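Local coordinates for putative cytoplasmic protein (Salmonella typhimurium, PDB 2GK3) that is of unknown function but forms a hexamer and belongs to a family of putative glutamine amidotransferases related to class I glutaminase domains, at residues L210-Y215 with L250-R255; L92-T97 with K102-A107; G188-V193 with P229-Q234; M24-G29 with F33-Y38. All coordinates share one frame; numbering follows the deposited sequence.

Contact 1: L210-Y215 with L250-R255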
loop_
_atom_site.group_PDB
_atom_site.type_symbol
_atom_site.label_atom_id
_atom_site.label_comp_id
_atom_site.label_asym_id
_atom_site.label_seq_id
_atom_site.Cartn_x
_atom_site.Cartn_y
_atom_site.Cartn_z
ATOM N N LEU E 210 19.058 3.651 31.091
ATOM C CA LEU E 210 18.203 4.525 31.892
ATOM C C LEU E 210 18.975 5.773 32.281
ATOM O O LEU E 210 20.022 5.673 32.908
ATOM C CB LEU E 210 17.671 3.788 33.132
ATOM C CG LEU E 210 16.651 4.511 34.018
ATOM C CD1 LEU E 210 15.347 4.923 33.261
ATOM C CD2 LEU E 210 16.333 3.658 35.243
ATOM N N VAL E 211 18.439 6.936 31.914
ATOM C CA VAL E 211 19.127 8.219 32.076
ATOM C C VAL E 211 18.172 9.266 32.655
ATOM O O VAL E 211 17.054 9.431 32.155
ATOM C CB VAL E 211 19.686 8.759 30.717
ATOM C CG1 VAL E 211 20.400 10.113 30.909
ATOM C CG2 VAL E 211 20.632 7.732 30.054
ATOM N N PHE E 212 18.633 9.970 33.693
ATOM C CA PHE E 212 17.848 11.031 34.346
ATOM C C PHE E 212 18.480 12.404 34.136
ATOM O O PHE E 212 19.696 12.556 34.193
ATOM C CB PHE E 212 17.659 10.739 35.854
ATOM C CG PHE E 212 16.815 9.520 36.130
ATOM C CD1 PHE E 212 15.430 9.613 36.150
ATOM C CD2 PHE E 212 17.406 8.271 36.323
ATOM C CE1 PHE E 212 14.643 8.486 36.361
ATOM C CE2 PHE E 212 16.636 7.149 36.550
ATOM C CZ PHE E 212 15.255 7.251 36.568
ATOM N N GLY E 213 17.658 13.406 33.884
ATOM C CA GLY E 213 18.169 14.764 33.825
ATOM C C GLY E 213 17.194 15.803 34.318
ATOM O O GLY E 213 16.183 15.478 34.951
ATOM N N GLU E 214 17.500 17.060 34.026
ATOM C CA GLU E 214 16.621 18.154 34.382
ATOM C C GLU E 214 16.559 19.104 33.218
ATOM O O GLU E 214 17.460 19.129 32.372
ATOM C CB GLU E 214 17.111 18.855 35.643
ATOM C CG GLU E 214 17.401 17.871 36.781
ATOM C CD GLU E 214 17.666 18.533 38.118
ATOM O OE1 GLU E 214 17.268 19.704 38.293
ATOM O OE2 GLU E 214 18.257 17.862 39.004
ATOM N N TYR E 215 15.473 19.855 33.154
ATOM C CA TYR E 215 15.297 20.879 32.153
ATOM C C TYR E 215 14.486 22.024 32.743
ATOM O O TYR E 215 13.237 21.952 32.814
ATOM C CB TYR E 215 14.605 20.317 30.908
ATOM C CG TYR E 215 14.510 21.336 29.804
ATOM C CD1 TYR E 215 15.631 21.686 29.063
ATOM C CD2 TYR E 215 13.316 21.973 29.524
ATOM C CE1 TYR E 215 15.561 22.633 28.066
ATOM C CE2 TYR E 215 13.235 22.909 28.529
ATOM C CZ TYR E 215 14.362 23.240 27.811
ATOM O OH TYR E 215 14.282 24.169 26.824
ATOM N N LEU E 250 8.674 7.155 37.156
ATOM C CA LEU E 250 7.588 8.150 37.085
ATOM C C LEU E 250 7.614 9.069 38.299
ATOM O O LEU E 250 7.580 10.286 38.168
ATOM C CB LEU E 250 6.232 7.455 36.960
ATOM C CG LEU E 250 6.004 6.910 35.562
ATOM C CD1 LEU E 250 4.616 6.300 35.423
ATOM C CD2 LEU E 250 6.245 8.037 34.536
ATOM N N GLN E 251 7.737 8.454 39.471
ATOM C CA GLN E 251 7.737 9.133 40.760
ATOM C C GLN E 251 8.994 10.004 40.950
ATOM O O GLN E 251 8.935 11.097 41.531
ATOM C CB GLN E 251 7.650 8.077 41.867
ATOM C CG GLN E 251 6.707 8.428 43.002
ATOM C CD GLN E 251 5.429 7.622 42.977
ATOM O OE1 GLN E 251 5.449 6.417 42.697
ATOM N NE2 GLN E 251 4.309 8.269 43.299
ATOM N N PHE E 252 10.131 9.516 40.457
ATOM C CA PHE E 252 11.380 10.269 40.551
ATOM C C PHE E 252 11.332 11.634 39.840
ATOM O O PHE E 252 11.827 12.639 40.365
ATOM C CB PHE E 252 12.564 9.434 40.041
ATOM C CG PHE E 252 13.908 9.995 40.440
ATOM C CD1 PHE E 252 14.399 9.807 41.738
ATOM C CD2 PHE E 252 14.675 10.721 39.527
ATOM C CE1 PHE E 252 15.629 10.330 42.123
ATOM C CE2 PHE E 252 15.907 11.252 39.892
ATOM C CZ PHE E 252 16.386 11.058 41.203
ATOM N N ILE E 253 10.718 11.655 38.663
ATOM C CA ILE E 253 10.700 12.833 37.793
ATOM C C ILE E 253 9.388 13.654 37.891
ATOM O O ILE E 253 9.241 14.691 37.238
ATOM C CB ILE E 253 11.034 12.441 36.307
ATOM C CG1 ILE E 253 9.845 11.749 35.632
ATOM C CG2 ILE E 253 12.267 11.516 36.244
ATOM C CD1 ILE E 253 10.057 11.418 34.158
ATOM N N ALA E 254 8.449 13.195 38.722
ATOM C CA ALA E 254 7.150 13.879 38.856
ATOM C C ALA E 254 7.259 15.325 39.327
ATOM O O ALA E 254 8.188 15.705 40.052
ATOM C CB ALA E 254 6.216 13.103 39.758
ATOM N N ARG E 255 6.308 16.137 38.886
ATOM C CA ARG E 255 6.136 17.477 39.428
ATOM C C ARG E 255 6.165 17.494 40.972
ATOM O O ARG E 255 5.626 16.590 41.628
ATOM C CB ARG E 255 4.818 18.074 38.931
ATOM C CG ARG E 255 4.623 19.548 39.281
ATOM C CD ARG E 255 3.260 20.047 38.848
ATOM N NE ARG E 255 2.990 19.697 37.453
ATOM C CZ ARG E 255 3.283 20.456 36.401
ATOM N NH1 ARG E 255 3.864 21.642 36.546
ATOM N NH2 ARG E 255 2.983 20.021 35.195
#
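Phe-212, on strand 207-215, meets Phe-252 and Ile-253 from the C-terminal part of helix 242-253, a strand-against-helix packing within a chain assigned to the class I glutamine amidotransferase-like family. No hydrogen bond joins 210-215 to 250-255; the contact is wholly apolar and rests on three side chains.

Phe-212 and Phe-252 form a T-shaped (edge-to-face) pair in which the edge of Phe-252 is directed at the face of Phe-212. The ring centroids lie 5.0 Å apart and the planes are inclined at 65°, well short of a perpendicular T. The nearest approach is made by CD2 of Phe-252, which comes to 3.6 Å from CD1 of Phe-212; its neighbour CE2 stays a little farther off. The first torsion of Phe-252 (chi1 -165°) carries CG away from the backbone N of the helix and swings the ring across to the strand.

Ile-253 approaches the same ring from another direction. Its CG2 methyl sits in the plane of the Phe-212 ring, at the edge, so one aromatic ring receives two neighbouring helix residues.

His-174 joins the two phenylalanines, its ring stacked on Phe-212 and inclined to Phe-252, and Val-176 touches both. On the side of strand 218-223, Ala-221 packs on Phe-212 and on Ile-253, while Val-80 of strand 80-84 also touches Ile-253. The Ile-253 methyl that reaches the strand ring, CG2, lies 3.7 Å from CD1 and 3.9 Å from CE1 of Phe-212.

Contact 2: L92-T97 with K102-A107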
loop_
_atom_site.group_PDB
_atom_site.type_symbol
_atom_site.label_atom_id
_atom_site.label_comp_id
_atom_site.label_asym_id
_atom_site.label_seq_id
_atom_site.Cartn_x
_atom_site.Cartn_y
_atom_site.Cartn_z
ATOM N N LEU E 92 3.773 17.242 15.447
ATOM C CA LEU E 92 3.974 18.418 14.623
ATOM C C LEU E 92 2.942 18.592 13.508
ATOM O O LEU E 92 2.608 19.731 13.154
ATOM C CB LEU E 92 5.388 18.399 14.022
ATOM C CG LEU E 92 6.519 18.745 15.005
ATOM C CD1 LEU E 92 7.896 18.272 14.544
ATOM C CD2 LEU E 92 6.523 20.250 15.313
ATOM N N LEU E 93 2.469 17.472 12.955
ATOM C CA LEU E 93 1.637 17.444 11.747
ATOM C C LEU E 93 0.268 16.835 12.032
ATOM O O LEU E 93 -0.167 15.887 11.350
ATOM C CB LEU E 93 2.335 16.650 10.627
ATOM C CG LEU E 93 3.752 17.080 10.242
ATOM C CD1 LEU E 93 4.352 16.133 9.213
ATOM C CD2 LEU E 93 3.727 18.522 9.728
ATOM N N GLN E 94 -0.397 17.379 13.053
ATOM C CA GLN E 94 -1.786 17.052 13.347
ATOM C C GLN E 94 -2.672 17.345 12.117
ATOM O O GLN E 94 -2.313 18.133 11.233
ATOM C CB GLN E 94 -2.272 17.826 14.569
ATOM C CG GLN E 94 -1.528 17.499 15.862
ATOM C CD GLN E 94 -1.757 18.543 16.976
ATOM O OE1 GLN E 94 -2.872 19.044 17.159
ATOM N NE2 GLN E 94 -0.707 18.860 17.722
ATOM N N ASN E 95 -3.804 16.663 12.057
ATOM C CA ASN E 95 -4.732 16.712 10.934
ATOM C C ASN E 95 -5.159 18.119 10.471
ATOM O O ASN E 95 -5.232 18.378 9.269
ATOM C CB ASN E 95 -5.946 15.832 11.264
ATOM C CG ASN E 95 -5.627 14.368 11.175
ATOM O OD1 ASN E 95 -4.478 13.988 10.918
ATOM N ND2 ASN E 95 -6.635 13.528 11.360
ATOM N N GLU E 96 -5.407 19.021 11.420
ATOM C CA GLU E 96 -5.765 20.410 11.103
ATOM C C GLU E 96 -4.609 21.170 10.434
ATOM O O GLU E 96 -4.824 22.052 9.605
ATOM C CB GLU E 96 -6.246 21.157 12.354
ATOM C CG GLU E 96 -7.679 20.854 12.763
ATOM C CD GLU E 96 -8.029 21.438 14.138
ATOM O OE1 GLU E 96 -8.048 22.686 14.287
ATOM O OE2 GLU E 96 -8.277 20.643 15.082
ATOM N N THR E 97 -3.383 20.809 10.792
ATOM C CA THR E 97 -2.207 21.389 10.177
ATOM C C THR E 97 -2.004 20.846 8.770
ATOM O O THR E 97 -1.856 21.606 7.816
ATOM C CB THR E 97 -0.949 21.081 11.037
ATOM O OG1 THR E 97 -1.069 21.739 12.299
ATOM C CG2 THR E 97 0.337 21.502 10.337
ATOM N N LYS E 102 -5.057 25.081 8.779
ATOM C CA LYS E 102 -5.117 25.909 9.992
ATOM C C LYS E 102 -3.735 26.139 10.600
ATOM O O LYS E 102 -2.832 25.314 10.454
ATOM C CB LYS E 102 -6.025 25.280 11.054
ATOM C CG LYS E 102 -7.317 24.692 10.508
ATOM C CD LYS E 102 -8.515 25.582 10.808
ATOM C CE LYS E 102 -9.794 25.105 10.096
ATOM N NZ LYS E 102 -10.147 23.686 10.422
ATOM N N ILE E 103 -3.583 27.274 11.273
ATOM C CA ILE E 103 -2.464 27.511 12.173
ATOM C C ILE E 103 -2.908 26.942 13.509
ATOM O O ILE E 103 -4.082 26.971 13.844
ATOM C CB ILE E 103 -2.155 29.001 12.320
ATOM C CG1 ILE E 103 -1.605 29.563 11.014
ATOM C CG2 ILE E 103 -1.144 29.230 13.422
ATOM C CD1 ILE E 103 -2.659 29.747 9.922
ATOM N N LYS E 104 -1.966 26.438 14.279
ATOM C CA LYS E 104 -2.289 25.549 15.364
ATOM C C LYS E 104 -1.101 25.633 16.327
ATOM O O LYS E 104 0.031 25.805 15.882
ATOM C CB LYS E 104 -2.438 24.143 14.742
ATOM C CG LYS E 104 -2.834 23.002 15.638
ATOM C CD LYS E 104 -4.353 22.780 15.676
ATOM C CE LYS E 104 -4.627 21.496 16.441
ATOM N NZ LYS E 104 -5.965 21.413 17.099
ATOM N N PRO E 105 -1.342 25.528 17.646
ATOM C CA PRO E 105 -0.178 25.591 18.534
ATOM C C PRO E 105 0.718 24.357 18.379
ATOM O O PRO E 105 0.227 23.267 18.092
ATOM C CB PRO E 105 -0.796 25.652 19.942
ATOM C CG PRO E 105 -2.256 25.908 19.724
ATOM C CD PRO E 105 -2.587 25.308 18.397
ATOM N N ASN E 106 2.024 24.551 18.554
ATOM C CA ASN E 106 3.026 23.506 18.351
ATOM C C ASN E 106 3.090 22.558 19.550
ATOM O O ASN E 106 3.467 22.959 20.653
ATOM C CB ASN E 106 4.377 24.168 18.079
ATOM C CG ASN E 106 5.456 23.181 17.670
ATOM O OD1 ASN E 106 5.610 22.119 18.275
ATOM N ND2 ASN E 106 6.227 23.545 16.660
ATOM N N ALA E 107 2.713 21.294 19.336
ATOM C CA ALA E 107 2.537 20.332 20.453
ATOM C C ALA E 107 3.842 20.093 21.188
ATOM O O ALA E 107 3.872 19.858 22.399
ATOM C CB ALA E 107 1.953 19.028 19.957
HETATM O O HOH W 1 -0.762 21.333 19.598
HETATM O O HOH W 2 -0.543 24.245 11.609
HETATM O O HOH W 3 -1.908 24.361 7.552
#
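Lys-104 runs past three side chains of 92-97, crossing Glu-96 and Gln-94 at about a right angle and Thr-97 more obliquely. Its CG is turned away from the backbone N (chi1 -178°), and a bend at the next bond turns the rest of the chain across Gln-94 and Glu-96. Near the root, Lys-104 CB lies 3.7 Å from Thr-97 OG1. Farther out, Lys-104 CE comes within 3.1 Å of Gln-94 OE1, and at the end Lys-104 NZ forms a salt bridge of 3.2 Å with Glu-96 OE2. The ammonium group meets that oxygen from above the carboxylate plane, 59° out of it, and is also in a salt bridge with Glu-70 OE2, its stronger polar partner.

The amide of Gln-94 is turned so that OE1 faces Lys-104 while Gln-94 NE2 packs 3.5 Å from the CB of Ala-107. NE2 also bonds to Phe-91 O and to a water that donates to Pro-105 O. At the other end, Leu-92 lays its CD2 methyl against the amide of Asn-106, about equally near OD1 and ND2. That OD1 caps helix 107-116 at Leu-108 N and Glu-109 N, and ND2 bonds to Glu-163 of a neighbouring subunit.

Where the loop returns, Lys-102 N donates to Glu-96 O (3.1 Å, 162° at the hydrogen). Two waters then tie Lys-102 O to Thr-97, one through OG1 and the other through the carbonyl oxygen.

Segment 102-107 is thus held to 92-97 largely by polar groups. Glu-96 and Glu-70 probably share the neutralisation of buried Lys-104, with Lys-102 NZ near enough to Glu-96 to add a weaker favourable field.

Contact 3: G188-V193 with P229-Q234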
loop_
_atom_site.group_PDB
_atom_site.type_symbol
_atom_site.label_atom_id
_atom_site.label_comp_id
_atom_site.label_asym_id
_atom_site.label_seq_id
_atom_site.Cartn_x
_atom_site.Cartn_y
_atom_site.Cartn_z
ATOM N N GLY E 188 17.000 -5.454 21.886
ATOM C CA GLY E 188 17.288 -4.250 21.123
ATOM C C GLY E 188 17.070 -2.986 21.919
ATOM O O GLY E 188 16.479 -3.017 22.996
ATOM N N TYR E 189 17.578 -1.874 21.385
ATOM C CA TYR E 189 17.475 -0.571 22.026
ATOM C C TYR E 189 17.836 0.532 21.036
ATOM O O TYR E 189 18.437 0.257 19.989
ATOM C CB TYR E 189 18.357 -0.493 23.292
ATOM C CG TYR E 189 19.860 -0.615 23.040
ATOM C CD1 TYR E 189 20.668 0.523 22.994
ATOM C CD2 TYR E 189 20.463 -1.862 22.881
ATOM C CE1 TYR E 189 22.043 0.430 22.789
ATOM C CE2 TYR E 189 21.843 -1.980 22.679
ATOM C CZ TYR E 189 22.629 -0.827 22.632
ATOM O OH TYR E 189 23.987 -0.925 22.403
ATOM N N ASN E 190 17.445 1.762 21.370
ATOM C CA ASN E 190 17.891 2.958 20.662
ATOM C C ASN E 190 19.213 3.432 21.255
ATOM O O ASN E 190 19.315 3.649 22.475
ATOM C CB ASN E 190 16.863 4.080 20.786
ATOM C CG ASN E 190 15.552 3.764 20.095
ATOM O OD1 ASN E 190 14.574 3.408 20.752
ATOM N ND2 ASN E 190 15.517 3.901 18.778
ATOM N N GLN E 191 20.223 3.586 20.400
ATOM C CA GLN E 191 21.539 4.046 20.846
ATOM C C GLN E 191 21.607 5.557 20.956
ATOM O O GLN E 191 21.386 6.268 19.991
ATOM C CB GLN E 191 22.641 3.580 19.897
ATOM C CG GLN E 191 24.048 3.948 20.378
ATOM C CD GLN E 191 25.119 3.333 19.524
ATOM O OE1 GLN E 191 25.197 3.588 18.327
ATOM N NE2 GLN E 191 25.945 2.503 20.130
ATOM N N ALA E 192 21.934 6.049 22.140
ATOM C CA ALA E 192 22.097 7.486 22.328
ATOM C C ALA E 192 23.330 7.738 23.219
ATOM O O ALA E 192 23.917 6.806 23.748
ATOM C CB ALA E 192 20.835 8.102 22.916
ATOM N N VAL E 193 23.735 8.992 23.322
ATOM C CA VAL E 193 24.823 9.387 24.185
ATOM C C VAL E 193 24.206 10.248 25.294
ATOM O O VAL E 193 23.470 11.204 25.012
ATOM C CB VAL E 193 25.904 10.178 23.397
ATOM C CG1 VAL E 193 26.995 10.666 24.339
ATOM C CG2 VAL E 193 26.507 9.303 22.257
ATOM N N PRO E 229 7.264 -6.045 23.633
ATOM C CA PRO E 229 7.937 -6.828 22.572
ATOM C C PRO E 229 8.070 -6.014 21.288
ATOM O O PRO E 229 7.312 -5.069 21.123
ATOM C CB PRO E 229 6.974 -7.998 22.328
ATOM C CG PRO E 229 6.123 -8.083 23.561
ATOM C CD PRO E 229 5.989 -6.670 24.047
ATOM N N HIS E 230 9.022 -6.356 20.407
ATOM C CA HIS E 230 9.962 -7.485 20.659
ATOM C C HIS E 230 11.216 -7.153 21.489
ATOM O O HIS E 230 11.854 -8.049 22.016
ATOM C CB HIS E 230 10.316 -8.239 19.366
ATOM C CG HIS E 230 11.409 -7.611 18.551
ATOM N ND1 HIS E 230 11.257 -6.410 17.888
ATOM C CD2 HIS E 230 12.662 -8.040 18.269
ATOM C CE1 HIS E 230 12.372 -6.123 17.240
ATOM N NE2 HIS E 230 13.243 -7.095 17.458
ATOM N N TRP E 231 11.559 -5.876 21.616
ATOM C CA TRP E 231 12.745 -5.470 22.384
ATOM C C TRP E 231 12.600 -5.742 23.876
ATOM O O TRP E 231 13.544 -6.239 24.504
ATOM C CB TRP E 231 13.037 -3.999 22.180
ATOM C CG TRP E 231 13.706 -3.689 20.911
ATOM C CD1 TRP E 231 14.036 -4.560 19.913
ATOM C CD2 TRP E 231 14.098 -2.390 20.460
ATOM N NE1 TRP E 231 14.632 -3.886 18.876
ATOM C CE2 TRP E 231 14.692 -2.550 19.192
ATOM C CE3 TRP E 231 14.027 -1.099 21.019
ATOM C CZ2 TRP E 231 15.199 -1.464 18.462
ATOM C CZ3 TRP E 231 14.540 -0.020 20.283
ATOM C CH2 TRP E 231 15.096 -0.208 19.025
ATOM N N GLY E 232 11.443 -5.384 24.442
ATOM C CA GLY E 232 11.094 -5.779 25.803
ATOM C C GLY E 232 10.675 -7.243 25.779
ATOM O O GLY E 232 9.681 -7.600 25.153
ATOM N N THR E 233 11.445 -8.101 26.436
ATOM C CA THR E 233 11.168 -9.538 26.415
ATOM C C THR E 233 10.088 -9.920 27.409
ATOM O O THR E 233 9.833 -9.184 28.357
ATOM C CB THR E 233 12.410 -10.368 26.714
ATOM O OG1 THR E 233 12.959 -9.956 27.973
ATOM C CG2 THR E 233 13.427 -10.200 25.602
ATOM N N GLN E 234 9.463 -11.077 27.184
ATOM C CA GLN E 234 8.503 -11.642 28.131
ATOM C C GLN E 234 9.153 -11.746 29.499
ATOM O O GLN E 234 8.502 -11.537 30.519
ATOM C CB GLN E 234 8.024 -13.028 27.673
ATOM C CG GLN E 234 7.088 -13.027 26.460
ATOM C CD GLN E 234 5.980 -11.981 26.584
ATOM O OE1 GLN E 234 5.133 -12.034 27.500
ATOM N NE2 GLN E 234 5.991 -11.008 25.661
#
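Trp-231 lies flat against the backbone of Gly-188 and Tyr-189. The central interaction is a CH-pi contact: Gly-188 CA stands 3.4 Å from the centroid of the five-membered ring of Trp-231, only 7° off the ring normal. Gly-188 has no side chain, and the indole rests directly on its CA. A Trp-231 chi1 of -78°, with CG opposite the carbonyl carbon, sets the ring over this backbone.

Van der Waals stacking continues over the same face. Gly-188 C lies 3.4 Å from Trp-231 CD2, and Tyr-189 C lies 3.4 Å from Trp-231 CZ3, placing the peptide between these residues over the indole.

Asn-190 meets the ring at its edge, with OD1 3.5 Å from Trp-231 CZ3 and its amide plane turned 70° from the indole. Polar bonds to other residues hold both groups: Gly-126 N binds Asn-190 OD1, Asp-157 binds its ND2, and Glu-160 accepts from Trp-231 NE1. The backbone N of Trp-231 binds a glycerol, probably from the crystallisation liquor.

The contact joins strand 185-194 to the loop that leads from strand 218-223 into helix 234-237, with strand 158-161 pairing antiparallel to strand 185-194 alongside.

Contact 4: M24-G29 with F33-Y38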
loop_
_atom_site.group_PDB
_atom_site.type_symbol
_atom_site.label_atom_id
_atom_site.label_comp_id
_atom_site.label_asym_id
_atom_site.label_seq_id
_atom_site.Cartn_x
_atom_site.Cartn_y
_atom_site.Cartn_z
HETATM N N MSE E 24 -2.433 -4.984 6.156
HETATM C CA MSE E 24 -1.705 -6.152 5.598
HETATM C C MSE E 24 -2.196 -6.521 4.238
HETATM O O MSE E 24 -3.364 -6.863 4.077
HETATM C CB MSE E 24 -1.916 -7.408 6.414
HETATM C CG MSE E 24 -1.590 -7.326 7.832
HETATM SE SE MSE E 24 -1.453 -9.120 8.486
HETATM C CE MSE E 24 -1.628 -8.470 10.261
ATOM N N ILE E 25 -1.287 -6.525 3.286
ATOM C CA ILE E 25 -1.573 -6.934 1.944
ATOM C C ILE E 25 -1.040 -8.366 1.796
ATOM O O ILE E 25 0.178 -8.592 1.875
ATOM C CB ILE E 25 -0.899 -5.975 0.926
ATOM C CG1 ILE E 25 -1.431 -4.522 1.100
ATOM C CG2 ILE E 25 -1.055 -6.494 -0.500
ATOM C CD1 ILE E 25 -0.590 -3.423 0.388
ATOM N N HIS E 26 -1.952 -9.326 1.600
ATOM C CA HIS E 26 -1.582 -10.744 1.482
ATOM C C HIS E 26 -1.562 -11.126 0.020
ATOM O O HIS E 26 -2.618 -11.374 -0.540
ATOM C CB HIS E 26 -2.591 -11.675 2.180
ATOM C CG HIS E 26 -2.928 -11.307 3.594
ATOM N ND1 HIS E 26 -2.564 -12.087 4.675
ATOM C CD2 HIS E 26 -3.671 -10.293 4.098
ATOM C CE1 HIS E 26 -3.048 -11.556 5.782
ATOM N NE2 HIS E 26 -3.717 -10.463 5.461
ATOM N N SER E 27 -0.385 -11.186 -0.590
ATOM C CA SER E 27 -0.277 -11.546 -2.010
ATOM C C SER E 27 -0.204 -13.060 -2.238
ATOM O O SER E 27 0.711 -13.726 -1.749
ATOM C CB SER E 27 0.926 -10.855 -2.663
ATOM O OG SER E 27 0.759 -9.449 -2.741
ATOM N N LYS E 28 -1.173 -13.596 -2.977
ATOM C CA LYS E 28 -1.195 -15.029 -3.325
ATOM C C LYS E 28 -1.111 -15.224 -4.835
ATOM O O LYS E 28 -2.131 -15.299 -5.523
ATOM C CB LYS E 28 -2.438 -15.710 -2.753
ATOM C CG LYS E 28 -2.518 -15.622 -1.255
ATOM C CD LYS E 28 -3.667 -16.442 -0.686
ATOM C CE LYS E 28 -3.547 -16.590 0.821
ATOM N NZ LYS E 28 -4.883 -16.892 1.440
ATOM N N GLY E 29 0.106 -15.311 -5.356
ATOM C CA GLY E 29 0.307 -15.318 -6.793
ATOM C C GLY E 29 -0.006 -13.947 -7.383
ATOM O O GLY E 29 0.546 -12.931 -6.960
ATOM N N PHE E 33 -5.544 -10.194 -1.100
ATOM C CA PHE E 33 -6.597 -9.676 -0.265
ATOM C C PHE E 33 -5.927 -8.931 0.876
ATOM O O PHE E 33 -4.740 -9.121 1.139
ATOM C CB PHE E 33 -7.547 -10.792 0.211
ATOM C CG PHE E 33 -6.989 -11.663 1.295
ATOM C CD1 PHE E 33 -7.266 -11.383 2.628
ATOM C CD2 PHE E 33 -6.208 -12.783 0.982
ATOM C CE1 PHE E 33 -6.741 -12.178 3.651
ATOM C CE2 PHE E 33 -5.689 -13.591 1.992
ATOM C CZ PHE E 33 -5.955 -13.286 3.329
ATOM N N THR E 34 -6.682 -8.067 1.548
ATOM C CA THR E 34 -6.115 -7.253 2.622
ATOM C C THR E 34 -6.824 -7.515 3.937
ATOM O O THR E 34 -7.995 -7.854 3.953
ATOM C CB THR E 34 -6.169 -5.750 2.269
ATOM O OG1 THR E 34 -7.520 -5.310 2.295
ATOM C CG2 THR E 34 -5.606 -5.486 0.883
ATOM N N SER E 35 -6.109 -7.396 5.046
ATOM C CA SER E 35 -6.766 -7.375 6.344
ATOM C C SER E 35 -6.161 -6.218 7.136
ATOM O O SER E 35 -4.971 -5.907 6.983
ATOM C CB SER E 35 -6.632 -8.711 7.087
ATOM O OG SER E 35 -5.277 -9.059 7.342
ATOM N N SER E 36 -6.983 -5.552 7.944
ATOM C CA SER E 36 -6.504 -4.377 8.647
ATOM C C SER E 36 -6.678 -4.579 10.122
ATOM O O SER E 36 -7.693 -5.082 10.566
ATOM C CB SER E 36 -7.171 -3.081 8.161
ATOM O OG SER E 36 -6.714 -2.772 6.858
ATOM N N LYS E 37 -5.664 -4.148 10.868
ATOM C CA LYS E 37 -5.484 -4.602 12.227
ATOM C C LYS E 37 -5.042 -3.436 13.130
ATOM O O LYS E 37 -3.921 -2.921 12.990
ATOM C CB LYS E 37 -4.443 -5.747 12.236
ATOM C CG LYS E 37 -4.352 -6.479 13.558
ATOM C CD LYS E 37 -3.221 -7.523 13.581
ATOM C CE LYS E 37 -3.334 -8.328 14.870
ATOM N NZ LYS E 37 -2.128 -9.165 15.113
ATOM N N TYR E 38 -5.935 -3.016 14.025
ATOM C CA TYR E 38 -5.558 -2.157 15.149
ATOM C C TYR E 38 -4.990 -2.973 16.342
ATOM O O TYR E 38 -5.464 -4.074 16.631
ATOM C CB TYR E 38 -6.751 -1.313 15.584
ATOM C CG TYR E 38 -6.442 -0.345 16.696
ATOM C CD1 TYR E 38 -5.606 0.758 16.476
ATOM C CD2 TYR E 38 -6.991 -0.513 17.961
ATOM C CE1 TYR E 38 -5.314 1.666 17.494
ATOM C CE2 TYR E 38 -6.703 0.389 19.000
ATOM C CZ TYR E 38 -5.860 1.469 18.758
ATOM O OH TYR E 38 -5.568 2.365 19.759
#
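His-26 and Phe-33 face each other across a beta hairpin, strands 12-28 and 31-40, as an antiparallel hydrogen-bonded pair. His-26 N donates to Phe-33 O (2.8 Å) and Phe-33 N returns a longer bond to His-26 O. Met-24, present as selenomethionine, pairs with Ser-35 in the same way; between them Ile-25 and Thr-34 form a non-hydrogen-bonded pair.

Along the His-26 side chain, CB begins over the Phe-33 ring, 4.0 Å from its centroid in a CH-pi contact. A chi1 of -50° puts His-26 CG anti to the carbonyl carbon and lays the imidazole over the phenyl, with His-26 CG 3.6 Å from Phe-33 CZ. The imidazole is an offset stack on the phenyl, centroids 4.3 Å apart and planes within 4° of parallel. His-26 ND1 rests nearest Phe-33 CZ, and His-26 CD2 lies over Phe-33 CE1 while also approaching Phe-33 O. His-26 CE1 turns toward Ser-35 OG, and NE2 at the tip makes a nearly straight hydrogen bond to that hydroxyl, which also binds Tyr-99 of a neighbouring subunit. This bond should fix the rotation of the stacked imidazole.

In another neighbouring subunit, a strand pairs antiparallel with residues 24-27, extending the sheet across the interface, and Tyr-127 meets Phe-33 edge-to-face. At the edge of the Phe-33 ring, Lys-28 NZ approaches Phe-33 CE2 to 3.4 Å.

How the contacts relate
The four contacts sit in separate parts of one chain, and no two touch. Contacts 1 and 3 come closest, about 6 Å between nearest atoms; their segments alternate along the sequence, and both reach the same network of strands. Contact 4 lies far out on the hairpin, its centre about 42 Å from that of contact 1, on the opposite side of the chain's centre. Contacts 2, 3 and 4 all reach other subunits of the hexamer, whereas contact 1 touches none. Bound glycerol, probably from the crystallisation liquor, lies about 3 Å from the side chain of Trp-231 in contact 3 and about 4 Å from that of Lys-28 in contact 4; no active site is established.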